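Local coordinates for protein peptidase M3B, oligoendopeptidase F (Enterococcus faecium, PDB 2QR4) that probably hydrolyses peptide bonds within short peptides as a metal-dependent oligoendopeptidase of the M3 family, at residues P93-L98 with H118-I123; N209-T214 with H495-Y500; N230-R235 with I244-Y249; K455-P458 with E462-S465; F509-A514 with A549-T554. One frame throughout, in Å; residues are numbered along the deposited sequence.

Interaction 1 (P93-L98 with H118-I123); sequences PEILQL and HYIQQI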
# COMPACT_ATOMS: atom_id res chain seq x y z
N PRO A 93 -17.68 9.96 -20.22
CA PRO A 93 -17.06 10.41 -21.46
C PRO A 93 -18.04 10.44 -22.62
O PRO A 93 -18.03 11.40 -23.40
CB PRO A 93 -15.96 9.36 -21.70
CG PRO A 93 -15.59 8.94 -20.29
CD PRO A 93 -16.90 8.92 -19.54
N GLU A 94 -18.88 9.42 -22.76
CA GLU A 94 -19.82 9.41 -23.89
C GLU A 94 -20.95 10.40 -23.73
O GLU A 94 -21.39 11.00 -24.70
CB GLU A 94 -20.37 8.01 -24.17
CG GLU A 94 -19.37 7.12 -24.86
CD GLU A 94 -20.03 5.97 -25.60
OE1 GLU A 94 -19.29 5.02 -25.96
OE2 GLU A 94 -21.27 6.03 -25.83
N ILE A 95 -21.43 10.59 -22.50
CA ILE A 95 -22.40 11.64 -22.25
C ILE A 95 -21.79 12.95 -22.72
O ILE A 95 -22.43 13.72 -23.44
CB ILE A 95 -22.74 11.76 -20.75
CG1 ILE A 95 -23.64 10.60 -20.33
CG2 ILE A 95 -23.45 13.08 -20.47
CD1 ILE A 95 -23.76 10.47 -18.84
N LEU A 96 -20.55 13.18 -22.34
CA LEU A 96 -19.87 14.43 -22.61
C LEU A 96 -19.48 14.66 -24.08
O LEU A 96 -19.05 15.75 -24.44
CB LEU A 96 -18.65 14.57 -21.69
CG LEU A 96 -19.05 14.81 -20.24
CD1 LEU A 96 -17.83 15.06 -19.39
CD2 LEU A 96 -20.01 15.98 -20.16
N GLN A 97 -19.63 13.65 -24.93
CA GLN A 97 -19.37 13.84 -26.35
C GLN A 97 -20.56 14.52 -27.01
O GLN A 97 -20.46 15.05 -28.10
CB GLN A 97 -19.02 12.52 -27.05
CG GLN A 97 -17.53 12.16 -26.95
CD GLN A 97 -17.24 10.72 -27.29
OE1 GLN A 97 -18.08 9.84 -27.10
NE2 GLN A 97 -16.05 10.47 -27.80
N LEU A 98 -21.70 14.48 -26.32
CA LEU A 98 -22.83 15.29 -26.72
C LEU A 98 -22.60 16.71 -26.21
O LEU A 98 -21.90 16.92 -25.21
CB LEU A 98 -24.12 14.73 -26.12
CG LEU A 98 -24.42 13.28 -26.49
CD1 LEU A 98 -25.58 12.76 -25.69
CD2 LEU A 98 -24.71 13.18 -27.98
N HIS A 118 -30.48 16.15 -12.12
CA HIS A 118 -29.46 16.47 -11.12
C HIS A 118 -28.21 15.59 -11.27
O HIS A 118 -27.08 16.03 -11.02
CB HIS A 118 -30.07 16.41 -9.71
CG HIS A 118 -29.24 15.66 -8.71
ND1 HIS A 118 -28.23 16.26 -7.99
CD2 HIS A 118 -29.29 14.38 -8.30
CE1 HIS A 118 -27.68 15.37 -7.19
NE2 HIS A 118 -28.30 14.22 -7.35
N TYR A 119 -28.39 14.34 -11.70
CA TYR A 119 -27.25 13.46 -11.94
C TYR A 119 -26.52 13.83 -13.22
O TYR A 119 -25.28 13.87 -13.26
CB TYR A 119 -27.68 12.00 -11.95
CG TYR A 119 -26.62 11.07 -12.45
CD1 TYR A 119 -25.56 10.68 -11.62
CD2 TYR A 119 -26.65 10.58 -13.75
CE1 TYR A 119 -24.57 9.83 -12.08
CE2 TYR A 119 -25.67 9.72 -14.22
CZ TYR A 119 -24.62 9.35 -13.38
OH TYR A 119 -23.64 8.50 -13.84
N ILE A 120 -27.28 14.11 -14.28
CA ILE A 120 -26.69 14.54 -15.55
C ILE A 120 -26.07 15.94 -15.43
O ILE A 120 -25.10 16.26 -16.11
CB ILE A 120 -27.73 14.50 -16.69
CG1 ILE A 120 -28.14 13.05 -16.96
CG2 ILE A 120 -27.18 15.14 -17.96
CD1 ILE A 120 -26.95 12.10 -17.05
N GLN A 121 -26.63 16.76 -14.54
CA GLN A 121 -26.13 18.10 -14.28
C GLN A 121 -24.72 18.09 -13.73
O GLN A 121 -23.87 18.87 -14.17
CB GLN A 121 -27.06 18.83 -13.30
CG GLN A 121 -26.77 20.31 -13.16
CD GLN A 121 -27.26 21.10 -14.35
OE1 GLN A 121 -28.45 21.42 -14.45
NE2 GLN A 121 -26.36 21.44 -15.26
N GLN A 122 -24.46 17.22 -12.76
CA GLN A 122 -23.13 17.11 -12.15
C GLN A 122 -22.12 16.80 -13.21
O GLN A 122 -21.03 17.39 -13.25
CB GLN A 122 -23.09 16.01 -11.09
CG GLN A 122 -23.29 16.50 -9.67
CD GLN A 122 -24.51 17.39 -9.51
OE1 GLN A 122 -24.62 18.45 -10.13
NE2 GLN A 122 -25.44 16.96 -8.65
N ILE A 123 -22.47 15.85 -14.07
CA ILE A 123 -21.56 15.40 -15.10
C ILE A 123 -21.20 16.53 -16.04
O ILE A 123 -20.02 16.77 -16.29
CB ILE A 123 -22.12 14.21 -15.87
CG1 ILE A 123 -22.25 13.01 -14.92
CG2 ILE A 123 -21.21 13.88 -17.04
CD1 ILE A 123 -23.04 11.90 -15.48
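Ile95 drives its CD1 methyl between Ile120 and Ile123, and this is the tight part of the contact. Its CD1 lies 3.7 Å from Ile123 CD1 and 4.0 Å from Ile120 CD1, so three delta methyls gather at one point. The Ile95 and Ile123 chains cross at about a right angle. Ile95 has CG1 beside its own backbone N and a stretched second torsion (chi2 167°), which carries CD1 straight across to helix 117-124. Ile120 bends instead (chi2 -46°), and that turn leaves its CD1 alongside the other two. Ile103 of helix 100-109 touches both Ile95 and Ile120, while Phe36 and Ile40 of helix 33-63 add to the same apolar cluster.

The looser side is Leu96. It reaches Ile123 through the other branch of that residue: Leu96 CD2 sits 3.9 Å from Ile123 CG2, and the same Leu96 methyl skirts the carbonyl oxygen of Ile123. Leu96 stays partly open to solvent, and Gln97, next along the type I turn from Ile95 to Leu98, is exposed. The turn is closed by Leu98 N bonding to Ile95 O at 3.1 Å. Just beyond the contact, Arg127 gives a hydrogen bond to Leu96 O and a weaker one to Leu98 O, tying the turn to the residues after helix 117-124.

With no hydrogen bond directly joining the two segments, the end of helix 91-95 is held on helix 117-124 by methyl packing. The chemistry implies a hydrophobic joint inside this helical region, with hydrogen bonds from Arg127 to the turn's carbonyls at its margin.

Interaction 2 (N209-T214 with H495-Y500); sequences NTFAST and HFYYNY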
# COMPACT_ATOMS: atom_id res chain seq x y z
N ASN A 209 7.48 4.44 10.54
CA ASN A 209 7.93 4.34 9.15
C ASN A 209 6.90 3.60 8.27
O ASN A 209 6.63 4.01 7.15
CB ASN A 209 9.28 3.63 9.08
CG ASN A 209 10.37 4.33 9.87
OD1 ASN A 209 11.02 3.72 10.71
ND2 ASN A 209 10.60 5.60 9.59
N THR A 210 6.34 2.52 8.80
CA THR A 210 5.33 1.76 8.06
C THR A 210 4.07 2.59 7.79
O THR A 210 3.59 2.66 6.66
CB THR A 210 4.97 0.48 8.82
OG1 THR A 210 6.17 -0.27 9.02
CG2 THR A 210 3.95 -0.36 8.04
N PHE A 211 3.56 3.23 8.84
CA PHE A 211 2.43 4.13 8.71
C PHE A 211 2.69 5.35 7.81
O PHE A 211 1.81 5.76 7.05
CB PHE A 211 1.99 4.59 10.09
CG PHE A 211 1.31 3.52 10.89
CD1 PHE A 211 0.19 2.87 10.39
CD2 PHE A 211 1.76 3.19 12.15
CE1 PHE A 211 -0.47 1.90 11.14
CE2 PHE A 211 1.11 2.21 12.90
CZ PHE A 211 0.00 1.57 12.38
N ALA A 212 3.89 5.91 7.86
CA ALA A 212 4.23 7.01 6.95
C ALA A 212 4.12 6.52 5.51
O ALA A 212 3.63 7.22 4.64
CB ALA A 212 5.65 7.51 7.22
N SER A 213 4.61 5.31 5.29
CA SER A 213 4.57 4.68 4.00
C SER A 213 3.12 4.47 3.55
O SER A 213 2.75 4.86 2.45
CB SER A 213 5.33 3.34 4.05
OG SER A 213 5.25 2.65 2.82
N THR A 214 2.28 3.90 4.41
CA THR A 214 0.86 3.65 4.02
C THR A 214 0.11 4.96 3.80
O THR A 214 -0.60 5.11 2.82
CB THR A 214 0.08 2.74 5.02
OG1 THR A 214 0.22 3.23 6.36
CG2 THR A 214 0.60 1.31 4.96
N HIS A 495 -9.04 8.74 10.02
CA HIS A 495 -9.67 9.73 9.15
C HIS A 495 -8.73 10.30 8.12
O HIS A 495 -9.19 10.85 7.12
CB HIS A 495 -10.31 10.85 9.96
CG HIS A 495 -11.53 10.42 10.70
ND1 HIS A 495 -11.49 9.98 12.01
CD2 HIS A 495 -12.82 10.31 10.30
CE1 HIS A 495 -12.71 9.64 12.39
NE2 HIS A 495 -13.53 9.84 11.38
N PHE A 496 -7.43 10.16 8.34
CA PHE A 496 -6.46 10.65 7.37
C PHE A 496 -6.44 9.79 6.13
O PHE A 496 -5.86 10.20 5.13
CB PHE A 496 -5.06 10.71 7.97
CG PHE A 496 -4.87 11.83 8.93
CD1 PHE A 496 -5.56 13.03 8.77
CD2 PHE A 496 -3.97 11.71 9.99
CE1 PHE A 496 -5.37 14.08 9.65
CE2 PHE A 496 -3.78 12.75 10.88
CZ PHE A 496 -4.48 13.94 10.71
N TYR A 497 -7.05 8.60 6.21
CA TYR A 497 -7.21 7.69 5.05
C TYR A 497 -8.58 7.85 4.36
O TYR A 497 -8.99 7.02 3.54
CB TYR A 497 -7.02 6.21 5.47
CG TYR A 497 -5.62 5.90 5.94
CD1 TYR A 497 -4.64 5.47 5.04
CD2 TYR A 497 -5.26 6.06 7.28
CE1 TYR A 497 -3.35 5.18 5.47
CE2 TYR A 497 -3.96 5.78 7.72
CZ TYR A 497 -3.01 5.34 6.81
OH TYR A 497 -1.73 5.08 7.22
N TYR A 498 -9.29 8.91 4.70
CA TYR A 498 -10.48 9.28 3.95
C TYR A 498 -9.98 10.29 2.92
O TYR A 498 -8.89 10.12 2.37
CB TYR A 498 -11.53 9.88 4.87
CG TYR A 498 -12.17 8.85 5.78
CD1 TYR A 498 -11.52 7.66 6.09
CD2 TYR A 498 -13.42 9.07 6.34
CE1 TYR A 498 -12.10 6.71 6.92
CE2 TYR A 498 -14.01 8.13 7.17
CZ TYR A 498 -13.34 6.95 7.46
OH TYR A 498 -13.92 6.02 8.28
N ASN A 499 -10.73 11.35 2.69
CA ASN A 499 -10.35 12.31 1.65
C ASN A 499 -10.88 13.70 1.99
O ASN A 499 -11.90 14.14 1.46
CB ASN A 499 -10.89 11.82 0.29
CG ASN A 499 -10.27 12.56 -0.89
OD1 ASN A 499 -9.29 13.30 -0.73
ND2 ASN A 499 -10.84 12.37 -2.07
N TYR A 500 -10.21 14.39 2.89
CA TYR A 500 -10.69 15.68 3.33
C TYR A 500 -12.08 15.58 3.93
O TYR A 500 -13.02 16.26 3.52
CB TYR A 500 -10.67 16.65 2.16
CG TYR A 500 -9.30 17.19 1.87
CD1 TYR A 500 -8.76 18.22 2.63
CD2 TYR A 500 -8.54 16.68 0.83
CE1 TYR A 500 -7.51 18.71 2.36
CE2 TYR A 500 -7.29 17.18 0.55
CZ TYR A 500 -6.78 18.20 1.32
OH TYR A 500 -5.53 18.72 1.05
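The loop that leads into helix 503-520 leans here on helix 208-228, in a buried part of the helical M3 peptidase fold, next to the second subunit. Tyr497 and Thr214 make the join. The hydroxyls Thr214 OG1 and Tyr497 OH lie 2.8 Å apart in a hydrogen bond in which either could be the donor. Thr214 can present OG1 because it sits between its own backbone N and carbonyl carbon (chi1 51°), which also puts it 3.1 Å from the carbonyl oxygen Phe211 O, one turn back. Tyr497 OH is itself 3.6 Å from Phe211 O, and it approaches the Phe211 ring obliquely. Along the Tyr497 ring edge, CE1 passes 3.8 Å from Thr214 O, an oxygen that is hydrogen-bonded to Ser149 OG.

Helix 143-160 also packs on the tyrosine, with Phe153 stacked on its ring. Thr214 also packs on Thr152 of the second subunit, and the neighbouring Ser213 is hydrogen-bonded to that same threonine. All three touching residues are buried, so the paired hydroxyls give the phenol a polar partner inside the protein, consistent with holding the ring's end against the helix.

Interaction 3 (N230-R235 with I244-Y249); sequences NYSSAR and IPESVY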
# COMPACT_ATOMS: atom_id res chain seq x y z
N ASN A 230 -7.18 17.52 -13.81
CA ASN A 230 -7.13 18.98 -13.98
C ASN A 230 -7.75 19.79 -12.83
O ASN A 230 -8.31 20.86 -13.03
CB ASN A 230 -7.76 19.38 -15.33
CG ASN A 230 -7.35 18.45 -16.45
OD1 ASN A 230 -6.19 18.44 -16.88
ND2 ASN A 230 -8.30 17.64 -16.93
N TYR A 231 -7.66 19.27 -11.63
CA TYR A 231 -7.97 20.06 -10.47
C TYR A 231 -6.71 20.82 -10.08
O TYR A 231 -5.60 20.39 -10.38
CB TYR A 231 -8.46 19.18 -9.32
CG TYR A 231 -9.84 18.58 -9.53
CD1 TYR A 231 -10.99 19.36 -9.41
CD2 TYR A 231 -9.99 17.24 -9.85
CE1 TYR A 231 -12.27 18.80 -9.60
CE2 TYR A 231 -11.25 16.67 -10.05
CZ TYR A 231 -12.38 17.45 -9.91
OH TYR A 231 -13.61 16.87 -10.09
N SER A 232 -6.88 21.95 -9.41
CA SER A 232 -5.73 22.75 -9.00
C SER A 232 -5.08 22.17 -7.73
O SER A 232 -3.96 22.55 -7.38
CB SER A 232 -6.14 24.21 -8.82
OG SER A 232 -6.97 24.35 -7.68
N SER A 233 -5.76 21.24 -7.07
CA SER A 233 -5.20 20.57 -5.87
C SER A 233 -6.07 19.40 -5.42
O SER A 233 -7.22 19.25 -5.84
CB SER A 233 -5.11 21.56 -4.70
OG SER A 233 -6.42 21.94 -4.26
N ALA A 234 -5.51 18.58 -4.53
CA ALA A 234 -6.24 17.44 -4.00
C ALA A 234 -7.49 17.90 -3.26
O ALA A 234 -8.55 17.28 -3.36
CB ALA A 234 -5.35 16.64 -3.08
N ARG A 235 -7.35 19.00 -2.53
CA ARG A 235 -8.47 19.54 -1.75
C ARG A 235 -9.60 20.00 -2.66
O ARG A 235 -10.76 19.61 -2.46
CB ARG A 235 -8.02 20.69 -0.84
CG ARG A 235 -9.13 21.18 0.09
CD ARG A 235 -8.64 22.21 1.08
NE ARG A 235 -8.24 23.45 0.42
CZ ARG A 235 -7.85 24.54 1.08
NH1 ARG A 235 -7.84 24.52 2.41
NH2 ARG A 235 -7.50 25.64 0.43
N ILE A 244 -18.51 22.23 -2.39
CA ILE A 244 -17.98 23.03 -1.29
C ILE A 244 -16.83 23.86 -1.83
O ILE A 244 -15.85 23.32 -2.31
CB ILE A 244 -17.48 22.13 -0.16
CG1 ILE A 244 -18.62 21.23 0.32
CG2 ILE A 244 -16.93 22.99 0.99
CD1 ILE A 244 -18.23 20.25 1.40
N PRO A 245 -16.96 25.19 -1.78
CA PRO A 245 -15.84 26.03 -2.19
C PRO A 245 -14.68 25.85 -1.21
O PRO A 245 -14.92 25.65 -0.02
CB PRO A 245 -16.40 27.46 -2.06
CG PRO A 245 -17.89 27.31 -1.87
CD PRO A 245 -18.14 25.95 -1.34
N GLU A 246 -13.45 25.93 -1.70
CA GLU A 246 -12.27 25.82 -0.85
C GLU A 246 -12.28 26.87 0.29
O GLU A 246 -11.71 26.65 1.35
CB GLU A 246 -10.99 25.97 -1.67
CG GLU A 246 -10.66 24.77 -2.55
CD GLU A 246 -9.18 24.72 -2.93
OE1 GLU A 246 -8.41 24.03 -2.23
OE2 GLU A 246 -8.79 25.40 -3.90
N SER A 247 -12.94 28.00 0.05
CA SER A 247 -12.99 29.05 1.04
C SER A 247 -13.63 28.62 2.37
O SER A 247 -13.31 29.19 3.39
CB SER A 247 -13.75 30.24 0.49
OG SER A 247 -15.11 29.89 0.33
N VAL A 248 -14.55 27.65 2.37
CA VAL A 248 -15.07 27.24 3.67
C VAL A 248 -13.95 26.62 4.51
O VAL A 248 -13.87 26.84 5.71
CB VAL A 248 -16.36 26.34 3.64
CG1 VAL A 248 -17.20 26.58 2.39
CG2 VAL A 248 -16.02 24.90 3.80
N TYR A 249 -13.06 25.88 3.86
CA TYR A 249 -11.95 25.23 4.54
C TYR A 249 -10.93 26.27 5.06
O TYR A 249 -10.47 26.18 6.20
CB TYR A 249 -11.28 24.25 3.58
CG TYR A 249 -10.54 23.06 4.19
CD1 TYR A 249 -9.34 23.23 4.90
CD2 TYR A 249 -11.02 21.77 3.99
CE1 TYR A 249 -8.65 22.11 5.42
CE2 TYR A 249 -10.35 20.66 4.51
CZ TYR A 249 -9.17 20.82 5.20
OH TYR A 249 -8.55 19.69 5.68
O HOH W 1 -6.60 24.55 -5.15
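Glu246 OE1 is gripped by two nitrogens of Arg235. NE gives it a nearly straight bond of 2.7 Å (163° at the hydrogen), and NH2 adds a weak one of 3.2 Å. Both bonds of this salt bridge end on one oxygen. That oxygen lies in the guanidinium plane, yet the carboxylate stands almost upright to that plane (84°) and is met on its anti side, somewhat out of the carboxylate plane. The other oxygen, Glu246 OE2, accepts a hydrogen bond from a water at 2.7 Å, and the water also bonds to Ser232 OG and Ser233 OG. Ser233 is the N-cap of helix 234-240, its OG bonded to Glu236 N.

Arg235 bends at chi3 and lays its aliphatic part over Tyr249: CD stands 3.8 Å from the ring centroid and 15° off the normal, a CH-pi contact. Its NH1 comes 3.2 Å from Tyr249 CD1. The phenol end is bound away from here, to Ala443 O on helix 418-454, and Asp250 forms a second salt bridge with Arg235 NH2. Two carboxylates around one buried guanidinium would probably keep the arginine charged. Ion pair, bridging water and CH-pi contact together join the starts of the two helices, 234-240 and 246-258.

Interaction 4 (K455-P458 with E462-S465); sequences KGVP and EYLS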
# COMPACT_ATOMS: atom_id res chain seq x y z
N LYS A 455 4.29 19.60 -3.52
CA LYS A 455 5.53 20.36 -3.77
C LYS A 455 6.75 19.44 -3.87
O LYS A 455 7.85 19.89 -4.13
CB LYS A 455 5.77 21.41 -2.67
CG LYS A 455 4.71 22.49 -2.56
CD LYS A 455 5.13 23.61 -1.61
CE LYS A 455 5.71 23.05 -0.33
NZ LYS A 455 6.27 24.08 0.59
N GLY A 456 6.57 18.15 -3.64
CA GLY A 456 7.69 17.23 -3.74
C GLY A 456 8.52 17.07 -2.47
O GLY A 456 9.64 16.57 -2.52
N VAL A 457 8.00 17.49 -1.31
CA VAL A 457 8.76 17.24 -0.10
C VAL A 457 8.41 15.90 0.53
O VAL A 457 7.26 15.62 0.84
CB VAL A 457 8.79 18.43 0.91
CG1 VAL A 457 8.00 19.61 0.42
CG2 VAL A 457 8.41 18.00 2.30
N PRO A 458 9.43 15.05 0.72
CA PRO A 458 9.21 13.71 1.24
C PRO A 458 8.52 13.71 2.60
O PRO A 458 8.94 14.39 3.55
CB PRO A 458 10.62 13.15 1.38
CG PRO A 458 11.44 13.95 0.41
CD PRO A 458 10.86 15.32 0.51
N GLU A 462 9.94 11.13 10.18
CA GLU A 462 10.60 12.19 10.95
C GLU A 462 9.91 13.53 10.65
O GLU A 462 9.52 14.24 11.56
CB GLU A 462 12.10 12.28 10.65
CG GLU A 462 12.89 13.22 11.60
CD GLU A 462 14.41 13.25 11.30
OE1 GLU A 462 14.95 14.35 11.01
OE2 GLU A 462 15.07 12.18 11.33
N TYR A 463 9.76 13.85 9.37
CA TYR A 463 9.17 15.11 8.99
C TYR A 463 7.72 15.22 9.44
O TYR A 463 7.27 16.27 9.88
CB TYR A 463 9.25 15.28 7.48
CG TYR A 463 8.75 16.61 7.02
CD1 TYR A 463 9.36 17.79 7.46
CD2 TYR A 463 7.67 16.72 6.15
CE1 TYR A 463 8.91 19.03 7.03
CE2 TYR A 463 7.21 17.95 5.72
CZ TYR A 463 7.84 19.10 6.15
OH TYR A 463 7.40 20.34 5.73
N LEU A 464 6.98 14.13 9.30
CA LEU A 464 5.56 14.12 9.69
C LEU A 464 5.44 14.38 11.20
O LEU A 464 4.62 15.17 11.65
CB LEU A 464 4.91 12.78 9.33
CG LEU A 464 3.89 12.58 8.20
CD1 LEU A 464 3.67 13.76 7.29
CD2 LEU A 464 4.22 11.36 7.41
N SER A 465 6.30 13.72 11.96
CA SER A 465 6.25 13.78 13.41
C SER A 465 6.68 15.12 13.97
O SER A 465 5.97 15.70 14.79
CB SER A 465 7.06 12.64 14.01
OG SER A 465 6.62 11.41 13.43
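Tyr463 has CG opposite its backbone N (chi1 -176°), which swings the ring back from helix 461-476 over the connection that precedes it, where Val457 waits. Val457 directs its CB at the helix, and CG2 is the branch that meets the ring. The valine is modelled with CG1 almost eclipsing the backbone N (chi1 1°), an unusual torsion that makes the exact placing of its methyls doubtful.

As modelled, Val457 CG2 lies 3.6 Å from Tyr463 CE2 and 4.0 Å from Tyr463 CZ, and the two side chains cross at about a right angle. The methyl comes in obliquely, near the phenol end of one ring side. Closer to the root of the same side chain, Pro458 O stands 3.7 Å from Tyr463 CD2, also at a slant, with no hydrogen bond between the segments.

The ends of the two helices frame this loop. Gly456, at positive phi, ends helix 418-454 in a Schellman motif, and Thr460 OG1 accepts from Tyr463 N in the first turn of the next helix. Tyr463 OH bonds back to Glu452, which also pairs with Lys455 in a salt bridge and touches Val457. Toward the second subunit, Pro458 packs on Ala75 and Glu462 bonds to Thr68, both of that subunit.

The contact is thus a small apolar patch at the surface, with the tyrosine spanning the loop that joins helices 418-454 and 461-476: its ring rests on the valine, and its hydroxyl is secured to the preceding helix.

Interaction 5 (F509-A514 with A549-T554); sequences FSAASA and AGVDMT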
# COMPACT_ATOMS: atom_id res chain seq x y z
N PHE A 509 -20.46 21.73 13.40
CA PHE A 509 -20.66 22.13 14.79
C PHE A 509 -20.91 23.64 14.88
O PHE A 509 -21.82 24.08 15.59
CB PHE A 509 -19.42 21.77 15.60
CG PHE A 509 -19.49 22.18 17.05
CD1 PHE A 509 -19.80 21.25 18.03
CD2 PHE A 509 -19.24 23.49 17.43
CE1 PHE A 509 -19.86 21.62 19.37
CE2 PHE A 509 -19.31 23.87 18.76
CZ PHE A 509 -19.61 22.94 19.73
N SER A 510 -20.10 24.41 14.17
CA SER A 510 -20.26 25.85 14.12
C SER A 510 -21.61 26.22 13.52
O SER A 510 -22.30 27.11 14.03
CB SER A 510 -19.12 26.50 13.34
OG SER A 510 -17.91 26.36 14.07
N ALA A 511 -22.00 25.53 12.45
CA ALA A 511 -23.30 25.79 11.84
C ALA A 511 -24.40 25.50 12.85
O ALA A 511 -25.30 26.31 13.06
CB ALA A 511 -23.51 24.98 10.57
N ALA A 512 -24.31 24.35 13.51
CA ALA A 512 -25.31 24.03 14.50
C ALA A 512 -25.39 25.18 15.52
O ALA A 512 -26.48 25.65 15.86
CB ALA A 512 -25.02 22.72 15.17
N SER A 513 -24.24 25.66 15.97
CA SER A 513 -24.20 26.76 16.94
C SER A 513 -24.90 28.03 16.44
O SER A 513 -25.64 28.66 17.20
CB SER A 513 -22.77 27.08 17.37
OG SER A 513 -22.77 28.21 18.23
N ALA A 514 -24.68 28.39 15.18
CA ALA A 514 -25.34 29.54 14.56
C ALA A 514 -26.85 29.36 14.42
O ALA A 514 -27.62 30.32 14.54
CB ALA A 514 -24.73 29.82 13.18
N ALA A 549 -30.68 28.58 5.13
CA ALA A 549 -31.08 28.54 6.53
C ALA A 549 -30.46 29.69 7.33
O ALA A 549 -30.65 29.77 8.54
CB ALA A 549 -30.73 27.20 7.16
N GLY A 550 -29.70 30.55 6.65
CA GLY A 550 -29.14 31.75 7.28
C GLY A 550 -27.68 31.68 7.71
O GLY A 550 -27.17 32.64 8.29
N VAL A 551 -27.01 30.57 7.42
CA VAL A 551 -25.59 30.41 7.76
C VAL A 551 -24.71 30.39 6.51
O VAL A 551 -24.71 29.42 5.76
CB VAL A 551 -25.36 29.11 8.51
CG1 VAL A 551 -23.90 29.01 8.97
CG2 VAL A 551 -26.30 29.02 9.69
N ASP A 552 -23.95 31.46 6.30
CA ASP A 552 -23.04 31.51 5.17
C ASP A 552 -21.68 31.00 5.59
O ASP A 552 -20.93 31.70 6.28
CB ASP A 552 -22.94 32.93 4.60
CG ASP A 552 -22.11 32.99 3.32
OD1 ASP A 552 -21.34 32.04 3.05
OD2 ASP A 552 -22.23 33.99 2.58
N MSE A 553 -21.35 29.79 5.16
CA MSE A 553 -20.14 29.09 5.59
C MSE A 553 -18.86 29.55 4.89
O MSE A 553 -17.76 29.11 5.24
CB MSE A 553 -20.34 27.59 5.45
CG MSE A 553 -21.19 26.99 6.55
SE MSE A 553 -21.40 25.07 6.27
CE MSE A 553 -21.54 24.44 8.10
N THR A 554 -19.01 30.42 3.90
CA THR A 554 -17.87 30.99 3.21
C THR A 554 -17.29 32.13 4.03
O THR A 554 -16.15 32.55 3.81
CB THR A 554 -18.26 31.56 1.83
OG1 THR A 554 -19.27 32.56 2.00
CG2 THR A 554 -18.81 30.48 0.92
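No flat group comes between Ala511, Ala514, Val551 and Met553; methyls do all the touching, and the ring that borders them is Tyr558 of helix 557-579, which touches Val551 and Met553. Phe509, on the same helix as the alanines, directs its CB away from the loop and meets Phe432 edge-to-face.

Across the contact Val551 CG2 meets Ala514 CB at 3.9 Å, and Val551 CG1 lies more loosely, 4.4 Å from Ala511 CB. The valine has CG1 opposite its backbone N (chi1 -175°), so the two methyls spread over the two alanines, which sit one turn apart. Met553, a selenomethionine, carries its CE toward Ala511 CB; their modelled spacing of 3.2 Å is too short to be trusted in detail, and the bend at SE is doubtful with it.

The loop has local bonds of its own. Gly550 closes helix 542-548 with a Schellman motif, and Asp552 OD1 accepts from Thr554 N at 3.0 Å in an Asx turn. Small alanine methyls on helix 503-520 let the loop approach to 6.6 Å between the CA atoms of Ala511 and Val551. The result is a buried, purely apolar seam in which the Asp552 and Thr554 side chains take no part.

How the interactions relate
Interactions 1, 2 and 5 are buried, interaction 3 is partly so and interaction 4 lies at the surface. Interactions 1 and 5 rest on aliphatic packing alone; interaction 2 turns on a hydroxyl pair, interaction 3 on charge and water, and interaction 4 on a valine methyl against a tyrosine ring. Interaction 1 touches none of the others; its nearest, interaction 3, is about 8 Å away between nearest atoms. The other four form a chain of neighbours: Ala212 packs on Leu464 between interactions 2 and 4, both of which touch the second subunit; Tyr500 of interaction 2 lies against Arg235 and Tyr249; and Val248 of interaction 3 packs on the backbone of Met553.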